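Local coordinates for flagellar basal body protein (Helicobacter pylori, PDB 5NPY) that probably builds the flagellar hook, the curved and flexible joint that links the rotary basal body to the filament, at residues A[135-138]-A[142-145]; A[210-215]-A[294-299]; A[361-366]-A[442-447]. One frame throughout, in Å; residues are numbered along the deposited sequence.

Contact 1. Residues A[135-138]-A[142-145]; sequences YLVT and YYVY
Thr138 has chi1 at 67°, with OG1 tucked between its own backbone N and carbonyl carbon, and from there the hydroxyl oxygen accepts a 3.1 Å hydrogen bond from Tyr142 N. In return Thr138 N donates to Tyr142 O at 2.8 Å, nearly straight and in the carbonyl plane, so one threonine closes the chain reversal with both main chain and side chain. Farther from the turn, Val144 N bonds to Leu136 O at 3.1 Å, from above the carbonyl plane. Between the two backbone bonds sits Val137 opposite Tyr143, a non-hydrogen-bonded antiparallel pair. These two side chains lie side by side and point the same way: Val137 CG1 rests 3.4 Å from Tyr143 CD1. Tyr135 CB reaches the same ring at CE1, while the two tyrosine rings meet obliquely. On the other face Leu136 CB packs against Val144 CG2 at 3.7 Å, and Phe128 of strand 127-130 also touches Val144. The strand beginning at Tyr143 goes on to pair with strand 97-100, whereas 136-137 pairs with 127-130 in another sheet. It is a chain reversal closed like a beta-hairpin by a single antiparallel bridge, with 138-142 as the turn, within the D1 region of the FlgE/F/G hook family.

Contact 2. Residues A[210-215]-A[294-299]; sequences DFFLND and LNLIKS
Phe212 ends a short helix, and its CA lies 9.2 Å from that of Leu296 on strand 293-298. The chain leaves helical geometry at Leu213 (psi 151°), and no hydrogen bond joins 210-215 to 294-299; side chains span the gap. Leu296 holds CG anti to its backbone N, chi1 -176°, which sends its methyls out to the phenylalanine. There CD2 of Leu296 comes within 3.7 Å of Phe212 CD2, obliquely to the ring, and CD1 of the leucine meets that same ring atom at 4.1 Å. Arg223 and Phe224 of helix 221-226 add to this patch, touching Phe212 and Leu296 respectively. Two residues along the strand, Lys298 stretches back with its chain extended beyond CG, and its CE passes 4.3 Å from Leu213 CD1. Its ammonium group is spoken for elsewhere: NZ donates to the carbonyl oxygens of Lys304, Ala303 and Gly217, which fix the end of the chain while the methylenes serve as an apolar surface. The whole is a helix C-terminus packed on strand 293-298 of an antiparallel beta-sheet, with an aromatic and an aliphatic side chain as the joint.

Contact 3. Residues A[361-366]-A[442-447]; sequences VDIYDK and NKLTYS
Ile363 meets Leu444 tip to tip, its CD1 lying 4.0 Å from the leucine's CD1. Both side chains set out straight toward the other strand. In Leu444, CG stands anti to the backbone N (chi1 -175°), which carries one terminal methyl across to the isoleucine. In Ile363 the longer branch has chi1 at 67° and a nearly extended chi2 of 169°, so CD1 is the atom that leads. With the two CA atoms 10.1 Å apart there is no backbone bonding between the strands, and the gap is bridged by these two terminal methyls. The strands belong to different sheets: 361-364 pairs with 370-381, whereas 442-447 lies between 435-439 and 192-198. Other residues fill in around the pair, Gln471 and Ser190 against Ile363 and Val193 against Leu444. Val361 and Tyr446 also point inward, and both touch Ile195 of strand 192-198.

At the other end, Lys366 just beyond the strand runs its extended chain obliquely past Asn442, bringing its CE alongside the amide group in a loose, more exposed contact. Beside this crossing, the carboxylate of buried Asp365 is met by Lys440 in a salt bridge through OD2. The interior is mostly apolar, with the buried Tyr446 hydroxyl satisfied by Ser375 of strand 370-381. Ile363 and Leu444 thus give a light apolar contact between the two sheets, without a directional bond between the segments.

Contact 1 stands apart from the other two, on the opposite side of the chain's centre from contact 2, with centres about 72 Å apart. Contacts 2 and 3 both reach the same antiparallel sheet, though their nearest atoms are about 15 Å apart: one packs a helix end on strand 293-298, the other sets strand 361-364 against a second sheet. Contact 3 has its buried Ile363-Leu444 pair near the chain's centre and exposed Lys366 at one end, while contacts 1 and 2 lie far from the centre and mix buried with partly exposed residues. The local turn of contact 1 combines backbone and threonine hydrogen bonds with side-chain packing, whereas contacts 2 and 3, between parts distant in sequence, rely on apolar side chains.

Contact 1. Residues A[135-138]-A[142-145]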
ATOM      1  N   TYR A 135     -37.582   3.707   2.212  1.00 51.20           N
ATOM      2  CA  TYR A 135     -37.707   3.323   3.614  1.00 50.09           C
ATOM      3  C   TYR A 135     -38.302   1.926   3.702  1.00 51.58           C
ATOM      4  O   TYR A 135     -39.220   1.590   2.953  1.00 46.89           O
ATOM      5  CB  TYR A 135     -38.592   4.304   4.394  1.00 49.62           C
ATOM      6  CG  TYR A 135     -37.898   5.567   4.862  1.00 52.59           C
ATOM      7  CD1 TYR A 135     -37.910   6.723   4.090  1.00 59.47           C
ATOM      8  CD2 TYR A 135     -37.236   5.603   6.078  1.00 57.37           C
ATOM      9  CE1 TYR A 135     -37.272   7.878   4.519  1.00 62.86           C
ATOM     10  CE2 TYR A 135     -36.594   6.751   6.515  1.00 61.82           C
ATOM     11  CZ  TYR A 135     -36.615   7.883   5.734  1.00 66.61           C
ATOM     12  OH  TYR A 135     -35.972   9.015   6.177  1.00 71.58           O
ATOM     13  N   LEU A 136     -37.770   1.114   4.616  1.00 54.39           N
ATOM     14  CA  LEU A 136     -38.352  -0.201   4.874  1.00 57.15           C
ATOM     15  C   LEU A 136     -39.652  -0.037   5.648  1.00 56.16           C
ATOM     16  O   LEU A 136     -39.691   0.645   6.675  1.00 60.74           O
ATOM     17  CB  LEU A 136     -37.388  -1.094   5.658  1.00 54.13           C
ATOM     18  CG  LEU A 136     -35.949  -1.266   5.169  1.00 51.40           C
ATOM     19  CD1 LEU A 136     -35.339  -2.510   5.789  1.00 42.81           C
ATOM     20  CD2 LEU A 136     -35.876  -1.324   3.649  1.00 55.28           C
ATOM     21  N   VAL A 137     -40.722  -0.656   5.147  1.00 52.56           N
ATOM     22  CA  VAL A 137     -42.055  -0.510   5.718  1.00 41.52           C
ATOM     23  C   VAL A 137     -42.752  -1.860   5.708  1.00 46.47           C
ATOM     24  O   VAL A 137     -42.489  -2.707   4.849  1.00 49.88           O
ATOM     25  CB  VAL A 137     -42.910   0.522   4.952  1.00 36.14           C
ATOM     26  CG1 VAL A 137     -42.381   1.942   5.171  1.00 31.13           C
ATOM     27  CG2 VAL A 137     -42.986   0.150   3.450  1.00 27.94           C
ATOM     28  N   THR A 138     -43.643  -2.048   6.679  1.00 44.77           N
ATOM     29  CA  THR A 138     -44.584  -3.161   6.707  1.00 47.83           C
ATOM     30  C   THR A 138     -45.710  -2.869   5.709  1.00 48.87           C
ATOM     31  O   THR A 138     -45.724  -1.832   5.032  1.00 41.64           O
ATOM     32  CB  THR A 138     -45.079  -3.360   8.139  1.00 46.37           C
ATOM     33  OG1 THR A 138     -45.864  -2.229   8.538  1.00 49.99           O
ATOM     34  CG2 THR A 138     -43.903  -3.496   9.078  1.00 46.04           C
ATOM     35  N   TYR A 142     -45.807   0.899   8.714  1.00 50.02           N
ATOM     36  CA  TYR A 142     -44.891   1.106   9.830  1.00 53.44           C
ATOM     37  C   TYR A 142     -43.449   0.882   9.386  1.00 51.30           C
ATOM     38  O   TYR A 142     -43.159  -0.016   8.590  1.00 48.10           O
ATOM     39  CB  TYR A 142     -45.229   0.174  10.999  1.00 55.28           C
ATOM     40  CG  TYR A 142     -46.523   0.506  11.720  1.00 60.84           C
ATOM     41  CD1 TYR A 142     -46.637   1.657  12.494  1.00 57.15           C
ATOM     42  CD2 TYR A 142     -47.626  -0.341  11.640  1.00 63.79           C
ATOM     43  CE1 TYR A 142     -47.815   1.962  13.157  1.00 59.38           C
ATOM     44  CE2 TYR A 142     -48.813  -0.041  12.299  1.00 61.72           C
ATOM     45  CZ  TYR A 142     -48.898   1.111  13.054  1.00 58.40           C
ATOM     46  OH  TYR A 142     -50.065   1.409  13.714  1.00 52.61           O
ATOM     47  N   TYR A 143     -42.544   1.699   9.913  1.00 49.51           N
ATOM     48  CA  TYR A 143     -41.144   1.630   9.527  1.00 53.25           C
ATOM     49  C   TYR A 143     -40.416   0.567  10.331  1.00 49.62           C
ATOM     50  O   TYR A 143     -40.722   0.330  11.498  1.00 46.01           O
ATOM     51  CB  TYR A 143     -40.462   2.982   9.733  1.00 55.72           C
ATOM     52  CG  TYR A 143     -41.131   4.056   8.931  1.00 58.30           C
ATOM     53  CD1 TYR A 143     -41.079   4.042   7.552  1.00 59.80           C
ATOM     54  CD2 TYR A 143     -41.867   5.046   9.543  1.00 56.72           C
ATOM     55  CE1 TYR A 143     -41.710   5.007   6.807  1.00 62.59           C
ATOM     56  CE2 TYR A 143     -42.513   6.005   8.804  1.00 59.61           C
ATOM     57  CZ  TYR A 143     -42.421   5.988   7.441  1.00 63.78           C
ATOM     58  OH  TYR A 143     -43.055   6.959   6.711  1.00 73.47           O
ATOM     59  N   VAL A 144     -39.430  -0.057   9.692  1.00 43.95           N
ATOM     60  CA  VAL A 144     -38.593  -1.078  10.316  1.00 44.64           C
ATOM     61  C   VAL A 144     -37.426  -0.403  11.034  1.00 48.69           C
ATOM     62  O   VAL A 144     -36.642   0.326  10.414  1.00 49.54           O
ATOM     63  CB  VAL A 144     -38.092  -2.075   9.265  1.00 39.55           C
ATOM     64  CG1 VAL A 144     -37.295  -3.193   9.925  1.00 35.99           C
ATOM     65  CG2 VAL A 144     -39.276  -2.617   8.470  1.00 45.68           C
ATOM     66  N   TYR A 145     -37.301  -0.652  12.338  1.00 45.55           N
ATOM     67  CA  TYR A 145     -36.220  -0.069  13.133  1.00 46.58           C
ATOM     68  C   TYR A 145     -35.000  -0.979  13.158  1.00 49.47           C
ATOM     69  O   TYR A 145     -35.121  -2.206  13.290  1.00 37.28           O
ATOM     70  CB  TYR A 145     -36.659   0.207  14.577  1.00 46.18           C
ATOM     71  CG  TYR A 145     -37.536   1.422  14.721  1.00 47.39           C
ATOM     72  CD1 TYR A 145     -38.593   1.618  13.842  1.00 50.72           C
ATOM     73  CD2 TYR A 145     -37.322   2.371  15.726  1.00 41.82           C
ATOM     74  CE1 TYR A 145     -39.405   2.707  13.930  1.00 55.60           C
ATOM     75  CE2 TYR A 145     -38.160   3.490  15.829  1.00 52.51           C
ATOM     76  CZ  TYR A 145     -39.202   3.637  14.913  1.00 60.68           C
ATOM     77  OH  TYR A 145     -40.076   4.697  14.917  1.00 73.62           O
TER

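Contact 2. Residues A[210-215]-A[294-299]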
ATOM      1  N   ASP A 210      20.286   5.115 -16.403  1.00 27.01           N
ATOM      2  CA  ASP A 210      18.961   5.423 -15.868  1.00 27.30           C
ATOM      3  C   ASP A 210      19.027   6.237 -14.582  1.00 27.35           C
ATOM      4  O   ASP A 210      18.076   6.965 -14.267  1.00 26.75           O
ATOM      5  CB  ASP A 210      18.190   4.132 -15.597  1.00 43.86           C
ATOM      6  CG  ASP A 210      17.478   3.600 -16.827  1.00 60.18           C
ATOM      7  OD1 ASP A 210      16.256   3.333 -16.714  1.00 64.60           O
ATOM      8  OD2 ASP A 210      18.131   3.437 -17.887  1.00 57.09           O
ATOM      9  N   PHE A 211      20.114   6.095 -13.815  1.00 24.80           N
ATOM     10  CA  PHE A 211      20.306   6.764 -12.534  1.00 23.26           C
ATOM     11  C   PHE A 211      21.409   7.811 -12.561  1.00 33.72           C
ATOM     12  O   PHE A 211      21.262   8.856 -11.926  1.00 27.35           O
ATOM     13  CB  PHE A 211      20.630   5.732 -11.453  1.00 26.05           C
ATOM     14  CG  PHE A 211      20.669   6.299 -10.056  1.00 24.39           C
ATOM     15  CD1 PHE A 211      19.590   7.001  -9.542  1.00 23.97           C
ATOM     16  CD2 PHE A 211      21.774   6.104  -9.248  1.00 16.14           C
ATOM     17  CE1 PHE A 211      19.621   7.509  -8.249  1.00 29.74           C
ATOM     18  CE2 PHE A 211      21.809   6.612  -7.963  1.00 18.60           C
ATOM     19  CZ  PHE A 211      20.727   7.305  -7.456  1.00 24.17           C
ATOM     20  N   PHE A 212      22.506   7.554 -13.302  1.00 29.04           N
ATOM     21  CA  PHE A 212      23.676   8.430 -13.331  1.00 32.22           C
ATOM     22  C   PHE A 212      23.516   9.634 -14.264  1.00 32.88           C
ATOM     23  O   PHE A 212      24.266  10.601 -14.119  1.00 28.93           O
ATOM     24  CB  PHE A 212      24.942   7.650 -13.751  1.00 32.13           C
ATOM     25  CG  PHE A 212      25.526   6.767 -12.660  1.00 23.03           C
ATOM     26  CD1 PHE A 212      25.041   6.812 -11.364  1.00 14.90           C
ATOM     27  CD2 PHE A 212      26.557   5.879 -12.944  1.00 22.36           C
ATOM     28  CE1 PHE A 212      25.577   5.980 -10.363  1.00 29.76           C
ATOM     29  CE2 PHE A 212      27.099   5.057 -11.956  1.00 15.19           C
ATOM     30  CZ  PHE A 212      26.603   5.108 -10.660  1.00 24.29           C
ATOM     31  N   LEU A 213      22.592   9.593 -15.223  1.00 28.07           N
ATOM     32  CA  LEU A 213      22.313  10.716 -16.110  1.00 33.24           C
ATOM     33  C   LEU A 213      21.077  11.488 -15.655  1.00 39.67           C
ATOM     34  O   LEU A 213      20.159  10.927 -15.047  1.00 35.76           O
ATOM     35  CB  LEU A 213      22.107  10.238 -17.550  1.00 17.73           C
ATOM     36  CG  LEU A 213      23.366   9.537 -18.088  1.00 28.52           C
ATOM     37  CD1 LEU A 213      23.237   9.062 -19.557  1.00 19.12           C
ATOM     38  CD2 LEU A 213      24.616  10.405 -17.908  1.00 23.71           C
ATOM     39  N   ASN A 214      21.050  12.785 -15.966  1.00 32.77           N
ATOM     40  CA  ASN A 214      19.860  13.577 -15.696  1.00 39.76           C
ATOM     41  C   ASN A 214      18.974  13.637 -16.946  1.00 31.67           C
ATOM     42  O   ASN A 214      19.289  13.065 -17.989  1.00 33.81           O
ATOM     43  CB  ASN A 214      20.243  14.972 -15.203  1.00 35.26           C
ATOM     44  CG  ASN A 214      20.953  15.804 -16.266  1.00 38.49           C
ATOM     45  OD1 ASN A 214      20.974  15.466 -17.458  1.00 39.97           O
ATOM     46  ND2 ASN A 214      21.554  16.897 -15.831  1.00 30.55           N
ATOM     47  N   ASP A 215      17.854  14.354 -16.843  1.00 31.78           N
ATOM     48  CA  ASP A 215      16.907  14.438 -17.956  1.00 49.17           C
ATOM     49  C   ASP A 215      17.559  14.881 -19.264  1.00 47.29           C
ATOM     50  O   ASP A 215      17.145  14.444 -20.343  1.00 48.38           O
ATOM     51  CB  ASP A 215      15.767  15.388 -17.593  1.00 61.44           C
ATOM     52  CG  ASP A 215      14.537  14.652 -17.105  1.00 77.90           C
ATOM     53  OD1 ASP A 215      14.695  13.544 -16.549  1.00 83.74           O
ATOM     54  OD2 ASP A 215      13.414  15.174 -17.284  1.00 84.43           O
ATOM     55  N   LEU A 294      40.037   7.342 -12.619  1.00 31.50           N
ATOM     56  CA  LEU A 294      38.867   6.487 -12.799  1.00 33.96           C
ATOM     57  C   LEU A 294      37.660   7.363 -13.143  1.00 36.07           C
ATOM     58  O   LEU A 294      37.139   8.080 -12.276  1.00 36.20           O
ATOM     59  CB  LEU A 294      38.595   5.671 -11.542  1.00 32.00           C
ATOM     60  CG  LEU A 294      37.364   4.798 -11.735  1.00 34.46           C
ATOM     61  CD1 LEU A 294      37.653   3.796 -12.859  1.00 24.23           C
ATOM     62  CD2 LEU A 294      36.968   4.123 -10.438  1.00 26.99           C
ATOM     63  N   ASN A 295      37.213   7.296 -14.402  1.00 27.73           N
ATOM     64  CA  ASN A 295      36.182   8.182 -14.932  1.00 28.61           C
ATOM     65  C   ASN A 295      34.925   7.409 -15.322  1.00 30.41           C
ATOM     66  O   ASN A 295      34.988   6.242 -15.723  1.00 21.84           O
ATOM     67  CB  ASN A 295      36.692   8.939 -16.172  1.00 37.90           C
ATOM     68  CG  ASN A 295      37.841   9.895 -15.857  1.00 34.75           C
ATOM     69  OD1 ASN A 295      38.843   9.930 -16.574  1.00 28.42           O
ATOM     70  ND2 ASN A 295      37.698  10.672 -14.778  1.00 27.02           N
ATOM     71  N   LEU A 296      33.779   8.084 -15.213  1.00 22.12           N
ATOM     72  CA  LEU A 296      32.536   7.651 -15.845  1.00 28.88           C
ATOM     73  C   LEU A 296      32.409   8.294 -17.230  1.00 40.69           C
ATOM     74  O   LEU A 296      32.457   9.526 -17.349  1.00 37.53           O
ATOM     75  CB  LEU A 296      31.341   8.027 -14.978  1.00 23.15           C
ATOM     76  CG  LEU A 296      29.988   7.537 -15.488  1.00 28.87           C
ATOM     77  CD1 LEU A 296      29.918   6.047 -15.362  1.00 25.79           C
ATOM     78  CD2 LEU A 296      28.864   8.207 -14.726  1.00 36.09           C
ATOM     79  N   ILE A 297      32.235   7.466 -18.272  1.00 37.86           N
ATOM     80  CA  ILE A 297      32.115   7.943 -19.650  1.00 38.51           C
ATOM     81  C   ILE A 297      30.913   7.300 -20.347  1.00 33.86           C
ATOM     82  O   ILE A 297      30.413   6.243 -19.955  1.00 28.28           O
ATOM     83  CB  ILE A 297      33.397   7.681 -20.483  1.00 34.95           C
ATOM     84  CG1 ILE A 297      33.745   6.191 -20.487  1.00 31.20           C
ATOM     85  CG2 ILE A 297      34.575   8.482 -19.973  1.00 27.51           C
ATOM     86  CD1 ILE A 297      34.406   5.725 -21.748  1.00 30.83           C
ATOM     87  N   LYS A 298      30.457   7.949 -21.411  1.00 37.73           N
ATOM     88  CA  LYS A 298      29.424   7.370 -22.259  1.00 35.66           C
ATOM     89  C   LYS A 298      30.078   6.515 -23.328  1.00 39.98           C
ATOM     90  O   LYS A 298      31.085   6.908 -23.920  1.00 48.66           O
ATOM     91  CB  LYS A 298      28.573   8.447 -22.925  1.00 27.38           C
ATOM     92  CG  LYS A 298      27.799   9.343 -22.000  1.00 21.00           C
ATOM     93  CD  LYS A 298      27.063  10.371 -22.848  1.00 24.46           C
ATOM     94  CE  LYS A 298      25.993  11.110 -22.084  1.00 29.53           C
ATOM     95  NZ  LYS A 298      25.299  12.101 -22.972  1.00 34.03           N
ATOM     96  N   SER A 299      29.505   5.336 -23.563  1.00 42.10           N
ATOM     97  CA  SER A 299      30.023   4.424 -24.573  1.00 39.87           C
ATOM     98  C   SER A 299      29.852   4.964 -25.985  1.00 40.67           C
ATOM     99  O   SER A 299      30.517   4.479 -26.908  1.00 35.98           O
ATOM    100  CB  SER A 299      29.314   3.079 -24.465  1.00 26.18           C
ATOM    101  OG  SER A 299      27.919   3.269 -24.609  1.00 27.21           O
TER

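Contact 3. Residues A[361-366]-A[442-447]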
ATOM      1  N   VAL A 361       0.614   1.948  -8.267  1.00 21.35           N
ATOM      2  CA  VAL A 361      -0.610   1.886  -7.473  1.00 14.05           C
ATOM      3  C   VAL A 361      -1.699   2.670  -8.204  1.00 32.29           C
ATOM      4  O   VAL A 361      -1.445   3.762  -8.731  1.00 26.88           O
ATOM      5  CB  VAL A 361      -0.375   2.476  -6.061  1.00 19.58           C
ATOM      6  CG1 VAL A 361      -1.651   2.500  -5.240  1.00 21.11           C
ATOM      7  CG2 VAL A 361       0.734   1.698  -5.325  1.00 26.41           C
ATOM      8  N   ASP A 362      -2.911   2.117  -8.233  1.00 23.77           N
ATOM      9  CA  ASP A 362      -4.049   2.842  -8.775  1.00 30.74           C
ATOM     10  C   ASP A 362      -4.501   3.895  -7.776  1.00 21.29           C
ATOM     11  O   ASP A 362      -4.788   3.580  -6.617  1.00 23.77           O
ATOM     12  CB  ASP A 362      -5.211   1.896  -9.090  1.00 30.37           C
ATOM     13  CG  ASP A 362      -4.876   0.873 -10.172  1.00 37.65           C
ATOM     14  OD1 ASP A 362      -5.479  -0.228 -10.156  1.00 45.73           O
ATOM     15  OD2 ASP A 362      -4.038   1.167 -11.046  1.00 29.79           O
ATOM     16  N   ILE A 363      -4.585   5.144  -8.222  1.00 17.77           N
ATOM     17  CA  ILE A 363      -5.119   6.201  -7.373  1.00 21.01           C
ATOM     18  C   ILE A 363      -6.179   6.959  -8.155  1.00 28.57           C
ATOM     19  O   ILE A 363      -6.281   6.845  -9.380  1.00 25.04           O
ATOM     20  CB  ILE A 363      -4.027   7.155  -6.847  1.00 23.61           C
ATOM     21  CG1 ILE A 363      -3.412   7.954  -8.000  1.00 22.25           C
ATOM     22  CG2 ILE A 363      -2.964   6.352  -6.064  1.00 16.54           C
ATOM     23  CD1 ILE A 363      -2.514   9.114  -7.549  1.00 17.94           C
ATOM     24  N   TYR A 364      -6.987   7.730  -7.415  1.00 26.86           N
ATOM     25  CA  TYR A 364      -8.219   8.296  -7.938  1.00 28.25           C
ATOM     26  C   TYR A 364      -8.357   9.746  -7.518  1.00 32.00           C
ATOM     27  O   TYR A 364      -8.091  10.083  -6.362  1.00 29.86           O
ATOM     28  CB  TYR A 364      -9.433   7.494  -7.455  1.00 23.50           C
ATOM     29  CG  TYR A 364      -9.265   6.024  -7.719  1.00 23.50           C
ATOM     30  CD1 TYR A 364      -8.807   5.163  -6.725  1.00 27.87           C
ATOM     31  CD2 TYR A 364      -9.526   5.496  -8.977  1.00 33.63           C
ATOM     32  CE1 TYR A 364      -8.624   3.806  -6.981  1.00 28.66           C
ATOM     33  CE2 TYR A 364      -9.347   4.144  -9.244  1.00 35.89           C
ATOM     34  CZ  TYR A 364      -8.891   3.303  -8.243  1.00 36.36           C
ATOM     35  OH  TYR A 364      -8.717   1.955  -8.507  1.00 43.26           O
ATOM     36  N   ASP A 365      -8.801  10.596  -8.459  1.00 27.90           N
ATOM     37  CA  ASP A 365      -9.065  12.003  -8.168  1.00 27.84           C
ATOM     38  C   ASP A 365     -10.460  12.146  -7.545  1.00 31.43           C
ATOM     39  O   ASP A 365     -11.141  11.158  -7.254  1.00 30.80           O
ATOM     40  CB  ASP A 365      -8.878  12.857  -9.427  1.00 24.32           C
ATOM     41  CG  ASP A 365      -9.880  12.533 -10.539  1.00 30.07           C
ATOM     42  OD1 ASP A 365     -10.922  11.881 -10.311  1.00 37.42           O
ATOM     43  OD2 ASP A 365      -9.609  12.946 -11.672  1.00 23.39           O
ATOM     44  N   LYS A 366     -10.903  13.390  -7.322  1.00 32.63           N
ATOM     45  CA  LYS A 366     -12.222  13.603  -6.727  1.00 35.59           C
ATOM     46  C   LYS A 366     -13.341  13.044  -7.608  1.00 34.81           C
ATOM     47  O   LYS A 366     -14.413  12.688  -7.101  1.00 33.12           O
ATOM     48  CB  LYS A 366     -12.460  15.090  -6.470  1.00 27.44           C
ATOM     49  CG  LYS A 366     -11.672  15.658  -5.327  1.00 32.33           C
ATOM     50  CD  LYS A 366     -11.865  17.156  -5.230  1.00 34.90           C
ATOM     51  CE  LYS A 366     -10.901  17.771  -4.231  1.00 38.20           C
ATOM     52  NZ  LYS A 366     -11.214  19.205  -3.991  1.00 48.91           N
ATOM     53  N   ASN A 442      -3.773  18.659  -5.205  1.00 36.76           N
ATOM     54  CA  ASN A 442      -4.065  18.122  -3.885  1.00 39.20           C
ATOM     55  C   ASN A 442      -2.813  17.466  -3.317  1.00 42.67           C
ATOM     56  O   ASN A 442      -1.981  16.928  -4.060  1.00 33.30           O
ATOM     57  CB  ASN A 442      -5.223  17.115  -3.938  1.00 33.71           C
ATOM     58  CG  ASN A 442      -6.501  17.725  -4.486  1.00 36.65           C
ATOM     59  OD1 ASN A 442      -6.824  17.571  -5.661  1.00 40.36           O
ATOM     60  ND2 ASN A 442      -7.225  18.430  -3.637  1.00 41.08           N
ATOM     61  N   LYS A 443      -2.683  17.521  -1.992  1.00 38.18           N
ATOM     62  CA  LYS A 443      -1.558  16.901  -1.305  1.00 39.29           C
ATOM     63  C   LYS A 443      -1.872  15.432  -1.036  1.00 33.86           C
ATOM     64  O   LYS A 443      -2.887  15.108  -0.405  1.00 27.95           O
ATOM     65  CB  LYS A 443      -1.243  17.634  -0.003  1.00 43.82           C
ATOM     66  CG  LYS A 443      -0.615  19.029  -0.173  1.00 39.44           C
ATOM     67  CD  LYS A 443      -0.724  19.808   1.130  1.00 49.94           C
ATOM     68  CE  LYS A 443      -2.173  19.810   1.653  1.00 64.28           C
ATOM     69  NZ  LYS A 443      -2.269  19.885   3.147  1.00 69.80           N
ATOM     70  N   LEU A 444      -1.003  14.552  -1.515  1.00 25.26           N
ATOM     71  CA  LEU A 444      -1.068  13.128  -1.212  1.00 24.60           C
ATOM     72  C   LEU A 444       0.170  12.719  -0.418  1.00 16.05           C
ATOM     73  O   LEU A 444       1.293  12.868  -0.908  1.00 16.98           O
ATOM     74  CB  LEU A 444      -1.181  12.323  -2.503  1.00 26.87           C
ATOM     75  CG  LEU A 444      -1.375  10.803  -2.447  1.00 30.74           C
ATOM     76  CD1 LEU A 444      -1.780  10.347  -3.820  1.00 24.35           C
ATOM     77  CD2 LEU A 444      -0.101  10.076  -2.018  1.00 13.99           C
ATOM     78  N   THR A 445      -0.045  12.146   0.779  1.00 25.40           N
ATOM     79  CA  THR A 445       1.037  11.615   1.620  1.00 24.19           C
ATOM     80  C   THR A 445       1.372  10.194   1.171  1.00 25.86           C
ATOM     81  O   THR A 445       0.518   9.306   1.258  1.00 20.99           O
ATOM     82  CB  THR A 445       0.630  11.590   3.101  1.00 27.92           C
ATOM     83  OG1 THR A 445       0.098  12.856   3.494  1.00 30.01           O
ATOM     84  CG2 THR A 445       1.836  11.198   4.020  1.00 14.79           C
ATOM     85  N   TYR A 446       2.610   9.968   0.721  1.00 25.57           N
ATOM     86  CA  TYR A 446       3.034   8.678   0.172  1.00 24.65           C
ATOM     87  C   TYR A 446       4.098   8.068   1.080  1.00 25.51           C
ATOM     88  O   TYR A 446       5.117   8.711   1.355  1.00 22.08           O
ATOM     89  CB  TYR A 446       3.582   8.858  -1.244  1.00 14.59           C
ATOM     90  CG  TYR A 446       3.955   7.596  -2.020  1.00 22.53           C
ATOM     91  CD1 TYR A 446       4.880   7.657  -3.035  1.00 24.31           C
ATOM     92  CD2 TYR A 446       3.322   6.380  -1.809  1.00 16.88           C
ATOM     93  CE1 TYR A 446       5.225   6.554  -3.764  1.00 26.93           C
ATOM     94  CE2 TYR A 446       3.660   5.268  -2.555  1.00 22.03           C
ATOM     95  CZ  TYR A 446       4.613   5.366  -3.533  1.00 23.43           C
ATOM     96  OH  TYR A 446       4.984   4.286  -4.297  1.00 25.56           O
ATOM     97  N   SER A 447       3.853   6.843   1.555  1.00 16.44           N
ATOM     98  CA  SER A 447       4.779   6.126   2.440  1.00 21.74           C
ATOM     99  C   SER A 447       5.219   4.820   1.788  1.00 23.39           C
ATOM    100  O   SER A 447       4.381   3.988   1.395  1.00 19.95           O
ATOM    101  CB  SER A 447       4.156   5.817   3.813  1.00 23.23           C
ATOM    102  OG  SER A 447       3.791   7.003   4.518  1.00 26.22           O
TER